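Local coordinates for protein glutathione S-transferase (Bombyx mori, PDB 3AY8) that probably acts as a homodimeric cytosolic glutathione transferase, joining glutathione to electrophilic compounds, at residues L20-A24 / I25-I29; T57-N61 / N62-W66; R112-C115 / F116-F120. All coordinates share one frame; numbering follows the deposited sequence. Where two conformers were deposited one is given.

Contact 1: residues L20-A24 / I25-I29; sequences LAARA and IGIPI. With GOL (glycerol), chain B.
A22 and R23 meet G26 and I27 in a Schellman motif, the turn that ends helix 13-25 before the chain runs on to strand 30-33 in the thioredoxin-like N-terminal domain. The last regular helical bond, from I25 N to A21 O, is 3.0 Å long and nearly straight. Beyond it the chain turns back on itself: I27 N reaches A22 O at 3.2 Å, with an N-H...O angle of 156°, while the bonds from G26 N to A22 O and R23 O are weak. G26 is the C-prime residue. Its phi is positive, a backbone shape that costs little without a beta carbon, which explains the glycine here.

The alanines suit this end because a methyl group lets neighbours come close: A21 and A22 lie against A72 and L75 of helix 68-79. I27 and I29 approach A22 CB from the other segment, but both isoleucines have two conformers, and the detail of that packing is doubtful.

R23 starts away from the loop and bends at chi2 (-47°), which brings NH1 round beside it. A glycerol, probably from the crystallisation liquor, sits there. Its O3 lies at the guanidinium edge, accepting from NH1 at 3.0 Å and donating to I27 O at 2.7 Å, while its O2 donates to R23 O at 3.1 Å. R23 NE forms a salt bridge with E198 of helix 196-213. The turn thus leaves R23 O, at the helix end, and I27 O, in the loop, able to accept further hydrogen bonds, and a small polyol links both to the guanidinium of R23.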
# COMPACT_ATOMS: atom_id res chain seq x y z
N LEU A 20 -12.70 7.75 9.33
CA LEU A 20 -12.52 7.13 10.64
C LEU A 20 -11.31 7.70 11.38
O LEU A 20 -11.36 7.84 12.61
CB LEU A 20 -12.39 5.61 10.50
CG LEU A 20 -13.68 4.77 10.42
CD1 LEU A 20 -13.35 3.37 9.93
CD2 LEU A 20 -14.41 4.70 11.78
N ALA A 21 -10.23 7.97 10.66
CA ALA A 21 -9.03 8.57 11.27
C ALA A 21 -9.36 9.98 11.77
O ALA A 21 -8.97 10.35 12.88
CB ALA A 21 -7.88 8.62 10.27
N ALA A 22 -10.04 10.77 10.95
CA ALA A 22 -10.49 12.11 11.37
C ALA A 22 -11.37 12.03 12.63
O ALA A 22 -11.17 12.79 13.56
CB ALA A 22 -11.22 12.82 10.23
N ARG A 23 -12.30 11.07 12.67
CA ARG A 23 -13.13 10.86 13.88
C ARG A 23 -12.29 10.49 15.09
O ARG A 23 -12.52 11.00 16.18
CB ARG A 23 -14.22 9.80 13.66
CG ARG A 23 -15.16 10.01 12.45
CD ARG A 23 -15.69 11.43 12.37
NE ARG A 23 -16.88 11.57 11.53
CZ ARG A 23 -17.47 12.74 11.27
NH1 ARG A 23 -16.96 13.86 11.77
NH2 ARG A 23 -18.55 12.79 10.53
N ALA A 24 -11.31 9.60 14.89
CA ALA A 24 -10.49 9.11 15.99
C ALA A 24 -9.65 10.21 16.64
O ALA A 24 -9.58 10.28 17.87
CB ALA A 24 -9.60 7.95 15.53
N ILE A 25 -9.02 11.05 15.82
CA ILE A 25 -8.19 12.13 16.35
C ILE A 25 -9.03 13.32 16.80
O ILE A 25 -8.55 14.19 17.53
CB ILE A 25 -7.02 12.54 15.42
CG1 ILE A 25 -7.50 12.67 13.97
CG2 ILE A 25 -5.87 11.53 15.54
CD1 ILE A 25 -6.48 12.22 12.91
N GLY A 26 -10.31 13.32 16.40
CA GLY A 26 -11.28 14.28 16.90
C GLY A 26 -11.26 15.64 16.24
O GLY A 26 -11.57 16.64 16.89
N ILE A 27 -10.93 15.68 14.96
CA ILE A 27 -10.85 16.95 14.24
C ILE A 27 -12.19 17.27 13.57
O ILE A 27 -12.79 16.40 12.92
CB ILE A 27 -9.66 17.00 13.23
CG1 ILE A 27 -9.38 18.44 12.77
CG2 ILE A 27 -9.89 16.06 12.04
CD1 ILE A 27 -8.68 19.31 13.80
N PRO A 28 -12.68 18.51 13.75
CA PRO A 28 -13.86 18.93 12.99
C PRO A 28 -13.49 19.02 11.50
O PRO A 28 -12.47 19.62 11.15
CB PRO A 28 -14.16 20.31 13.57
CG PRO A 28 -13.66 20.24 14.98
CD PRO A 28 -12.36 19.47 14.82
N ILE A 29 -14.30 18.42 10.65
CA ILE A 29 -14.02 18.39 9.21
C ILE A 29 -15.29 18.55 8.42
O ILE A 29 -16.32 17.96 8.75
CB ILE A 29 -13.48 17.03 8.72
CG1 ILE A 29 -13.42 16.00 9.83
CG2 ILE A 29 -12.20 17.20 7.91
CD1 ILE A 29 -14.14 14.74 9.46
C1 GOL B . -15.79 15.16 16.90
O1 GOL B . -16.40 16.35 16.41
C2 GOL B . -14.95 14.48 15.81
O2 GOL B . -14.86 13.09 16.08
C3 GOL B . -15.52 14.69 14.41
O3 GOL B . -14.53 14.45 13.42

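Contact 2: residues T57-N61 / N62-W66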
# COMPACT_ATOMS: atom_id res chain seq x y z
N THR A 57 -10.13 12.55 -0.93
CA THR A 57 -9.21 13.66 -1.14
C THR A 57 -9.41 14.64 0.01
O THR A 57 -10.55 15.00 0.34
CB THR A 57 -9.47 14.36 -2.49
OG1 THR A 57 -9.12 13.49 -3.56
CG2 THR A 57 -8.67 15.67 -2.62
N LEU A 58 -8.31 15.02 0.64
CA LEU A 58 -8.32 16.02 1.68
C LEU A 58 -7.91 17.38 1.09
O LEU A 58 -6.93 17.46 0.35
CB LEU A 58 -7.36 15.61 2.80
CG LEU A 58 -7.32 16.46 4.07
CD1 LEU A 58 -8.52 16.18 4.98
CD2 LEU A 58 -6.02 16.23 4.82
N ASP A 59 -8.68 18.42 1.40
CA ASP A 59 -8.26 19.80 1.13
C ASP A 59 -8.05 20.51 2.47
O ASP A 59 -9.01 20.91 3.14
CB ASP A 59 -9.31 20.53 0.28
CG ASP A 59 -8.85 21.94 -0.15
OD1 ASP A 59 -7.94 22.53 0.47
OD2 ASP A 59 -9.42 22.45 -1.12
N ASP A 60 -6.79 20.61 2.87
CA ASP A 60 -6.41 21.32 4.08
C ASP A 60 -5.86 22.69 3.70
O ASP A 60 -4.65 22.84 3.48
CB ASP A 60 -5.36 20.54 4.86
CG ASP A 60 -4.91 21.26 6.13
OD1 ASP A 60 -5.43 22.35 6.43
OD2 ASP A 60 -4.03 20.73 6.82
N ASN A 61 -6.76 23.67 3.59
CA ASN A 61 -6.38 25.07 3.32
C ASN A 61 -5.58 25.16 2.02
O ASN A 61 -4.51 25.78 1.96
CB ASN A 61 -5.61 25.66 4.51
CG ASN A 61 -6.41 25.64 5.84
OD1 ASN A 61 -6.57 26.67 6.49
ND2 ASN A 61 -6.90 24.46 6.25
N ASN A 62 -6.10 24.50 0.98
CA ASN A 62 -5.47 24.40 -0.35
C ASN A 62 -4.29 23.42 -0.55
O ASN A 62 -3.88 23.19 -1.69
CB ASN A 62 -5.17 25.78 -0.95
CG ASN A 62 -6.45 26.49 -1.36
OD1 ASN A 62 -6.84 26.45 -2.53
ND2 ASN A 62 -7.13 27.10 -0.39
N PHE A 63 -3.78 22.83 0.53
CA PHE A 63 -2.95 21.62 0.42
C PHE A 63 -3.89 20.45 0.15
O PHE A 63 -4.69 20.07 1.01
CB PHE A 63 -2.11 21.37 1.68
CG PHE A 63 -1.36 20.05 1.67
CD1 PHE A 63 -0.35 19.80 0.73
CD2 PHE A 63 -1.65 19.06 2.61
CE1 PHE A 63 0.35 18.58 0.71
CE2 PHE A 63 -0.96 17.84 2.61
CZ PHE A 63 0.04 17.60 1.65
N VAL A 64 -3.80 19.93 -1.06
CA VAL A 64 -4.67 18.86 -1.53
C VAL A 64 -3.91 17.54 -1.47
O VAL A 64 -2.81 17.41 -2.01
CB VAL A 64 -5.13 19.12 -2.98
CG1 VAL A 64 -5.97 17.96 -3.50
CG2 VAL A 64 -5.92 20.43 -3.04
N LEU A 65 -4.51 16.57 -0.77
CA LEU A 65 -3.86 15.29 -0.54
C LEU A 65 -4.84 14.16 -0.80
O LEU A 65 -5.96 14.18 -0.31
CB LEU A 65 -3.38 15.22 0.92
CG LEU A 65 -2.58 14.01 1.38
CD1 LEU A 65 -1.18 13.97 0.71
CD2 LEU A 65 -2.48 14.01 2.91
N TRP A 66 -4.42 13.19 -1.59
CA TRP A 66 -5.20 11.96 -1.70
C TRP A 66 -4.42 10.80 -1.09
O TRP A 66 -3.33 11.00 -0.54
CB TRP A 66 -5.65 11.70 -3.14
CG TRP A 66 -4.55 11.71 -4.16
CD1 TRP A 66 -4.05 12.80 -4.81
CD2 TRP A 66 -3.83 10.57 -4.66
NE1 TRP A 66 -3.05 12.41 -5.68
CE2 TRP A 66 -2.90 11.05 -5.61
CE3 TRP A 66 -3.89 9.19 -4.41
CZ2 TRP A 66 -2.02 10.20 -6.31
CZ3 TRP A 66 -3.00 8.34 -5.11
CH2 TRP A 66 -2.09 8.85 -6.03
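D59 and N62 meet at the tip of a beta hairpin, strands 57-60 and 63-66, which forms one side of the sheet in the thioredoxin-like domain. A type I' turn from D60 to F63 joins the strands; N61 and N62, at its corners, both have positive phi, which asparagine tolerates better than most residues with a side chain.

On one face lie T57, D59 and V64. T57 turns CG2 across V64, 3.6 Å from CG1, the two side chains crossing obliquely, while its OG1 is hydrogen-bonded to C54 O and N50 ND2. D59 has CG anti to its own nitrogen (chi1 -174°), which swings the carboxylate along the strand to the turn. There OD1 takes the N62 amide at 2.7 Å, nearly in line with its C-O bond. A valine here has no oxygen to offer, and is likely to leave the N62 N-H without this acceptor and the turn less firmly fixed.

L58, D60, F63 and L65 point to the other face, under helix 68-79. L58 and L65 stand as a hydrogen-bonded pair, CB to CB 4.4 Å, and both lean on Y74. D60 is buried, and its OD2 is satisfied by hydrogen bonds with the hydroxyls of Y74 and Y79; the F63 ring meets that of Y74. At the open end, W66 O is hydrogen-bonded to NE2 of Q98 of the second subunit.

Between the strands L58 N reaches L65 O at 2.7 Å and D60 N reaches F63 O at 2.9 Å; the return bond from F63 N comes to D60 O at 3.1 Å from above the carbonyl plane.

Contact 3: residues R112-C115 / F116-F120; sequences RAIC and FPILF
The guanidinium of R112 lies over one face of the F116 ring, with NH2 above it and the two planes 26° apart. F116 CD1 sits 3.6 Å above the facing side of the guanidinium, offset toward its rim, and R112 NH1 is 3.7 Å from both CD1 and CE1. The opposite face of the F116 ring receives F120 CD2, 3.4 Å above the plane and again near the rim. The F120 ring in turn has L119 CB over the centre of one face. R112, F116 and F120 are spaced four residues apart, so successive helical turns bring them into one row. With chi1 at -154°, R112 leaves the helix away from its own N and runs extended as far as NE, which carries the planar group one turn on, over the ring of F116. An arginine suits this exposed position because its flat, charged end can lie on a ring and still meet water.

Beneath the row the backbone is held by the bond from F116 N to R112 O, 2.9 Å long. P117 then breaks the sequence of bonds: it has no N-H to give, A113 O faces the proline ring, 3.3 Å from P117 CD, and the helix kinks. Regularity returns with L119 N, which meets C115 O at 2.9 Å nearly along the carbonyl bond.

The inward side is apolar. I114 CG2 lies 4.2 Å from I118 CD1, and I114 also packs on L130 and L134; small C115 fits among I170, V173 and F206, and I118 and L119 rest on V210. This is a proline kink in the last turns of the long helix 90-120, part of the all-helical C-terminal domain of the glutathione transferase fold.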
# COMPACT_ATOMS: atom_id res chain seq x y z
N ARG A 112 -10.80 -5.90 -3.01
CA ARG A 112 -11.09 -5.28 -4.28
C ARG A 112 -11.06 -6.27 -5.47
O ARG A 112 -11.90 -6.19 -6.36
CB ARG A 112 -10.11 -4.14 -4.52
CG ARG A 112 -10.64 -3.08 -5.40
CD ARG A 112 -9.53 -2.08 -5.73
NE ARG A 112 -10.09 -0.91 -6.41
CZ ARG A 112 -10.03 -0.70 -7.72
NH1 ARG A 112 -10.58 0.40 -8.24
NH2 ARG A 112 -9.41 -1.57 -8.53
N ALA A 113 -10.09 -7.18 -5.47
CA ALA A 113 -9.98 -8.22 -6.51
C ALA A 113 -11.26 -9.06 -6.62
O ALA A 113 -11.64 -9.48 -7.71
CB ALA A 113 -8.78 -9.12 -6.25
N ILE A 114 -11.91 -9.26 -5.49
CA ILE A 114 -13.21 -9.95 -5.45
C ILE A 114 -14.37 -9.02 -5.83
O ILE A 114 -15.17 -9.36 -6.72
CB ILE A 114 -13.45 -10.56 -4.05
CG1 ILE A 114 -12.47 -11.71 -3.81
CG2 ILE A 114 -14.93 -11.02 -3.86
CD1 ILE A 114 -12.20 -11.99 -2.33
N CYS A 115 -14.44 -7.86 -5.20
CA CYS A 115 -15.64 -7.02 -5.30
C CYS A 115 -15.77 -6.14 -6.55
O CYS A 115 -16.87 -5.95 -7.05
CB CYS A 115 -15.83 -6.17 -4.05
SG CYS A 115 -16.02 -7.16 -2.56
N PHE A 116 -14.65 -5.60 -7.03
CA PHE A 116 -14.68 -4.71 -8.19
C PHE A 116 -15.24 -5.37 -9.47
O PHE A 116 -16.06 -4.76 -10.17
CB PHE A 116 -13.28 -4.13 -8.46
CG PHE A 116 -13.24 -3.16 -9.62
CD1 PHE A 116 -13.35 -1.79 -9.40
CD2 PHE A 116 -13.07 -3.62 -10.92
CE1 PHE A 116 -13.30 -0.89 -10.46
CE2 PHE A 116 -13.04 -2.73 -12.00
CZ PHE A 116 -13.15 -1.36 -11.76
N PRO A 117 -14.81 -6.61 -9.78
CA PRO A 117 -15.37 -7.21 -10.99
C PRO A 117 -16.84 -7.57 -10.86
O PRO A 117 -17.56 -7.62 -11.87
CB PRO A 117 -14.52 -8.48 -11.17
CG PRO A 117 -13.24 -8.16 -10.46
CD PRO A 117 -13.67 -7.39 -9.27
N ILE A 118 -17.28 -7.83 -9.62
CA ILE A 118 -18.68 -8.15 -9.33
C ILE A 118 -19.55 -6.89 -9.46
O ILE A 118 -20.67 -6.95 -9.97
CB ILE A 118 -18.85 -8.78 -7.92
CG1 ILE A 118 -18.28 -10.20 -7.90
CG2 ILE A 118 -20.31 -8.78 -7.47
CD1 ILE A 118 -18.24 -10.84 -6.51
N LEU A 119 -19.03 -5.75 -8.99
CA LEU A 119 -19.77 -4.49 -9.05
C LEU A 119 -19.86 -3.94 -10.47
O LEU A 119 -20.90 -3.44 -10.87
CB LEU A 119 -19.12 -3.42 -8.15
CG LEU A 119 -19.20 -3.54 -6.63
CD1 LEU A 119 -18.09 -2.73 -5.95
CD2 LEU A 119 -20.57 -3.10 -6.12
N PHE A 120 -18.76 -4.04 -11.22
CA PHE A 120 -18.60 -3.28 -12.46
C PHE A 120 -18.35 -4.09 -13.72
O PHE A 120 -18.64 -3.62 -14.81
CB PHE A 120 -17.48 -2.25 -12.31
CG PHE A 120 -17.69 -1.26 -11.20
CD1 PHE A 120 -18.80 -0.41 -11.21
CD2 PHE A 120 -16.78 -1.16 -10.16
CE1 PHE A 120 -19.00 0.51 -10.18
CE2 PHE A 120 -16.97 -0.24 -9.13
CZ PHE A 120 -18.08 0.60 -9.14

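Overall arrangement
Contacts 1 and 2 belong to the N-terminal domain and share neighbours: both lean on L75 of helix 68-79 and on L4, and Y79 of that helix touches I27 and binds D60. Their centres are about 15 Å apart, though they do not touch. Contact 3, in the helical domain, has its centre about 28 or 29 Å from theirs. All three are partly buried; contacts 1 and 3 turn apolar side chains inward, while contact 2 also buries a carboxylate. Backbone bonds run through all three, but contact 2 adds the D59 carboxylate, and contact 3 a row of flat groups laid against one another on the outside. Of the three, contact 2 alone touches the second subunit.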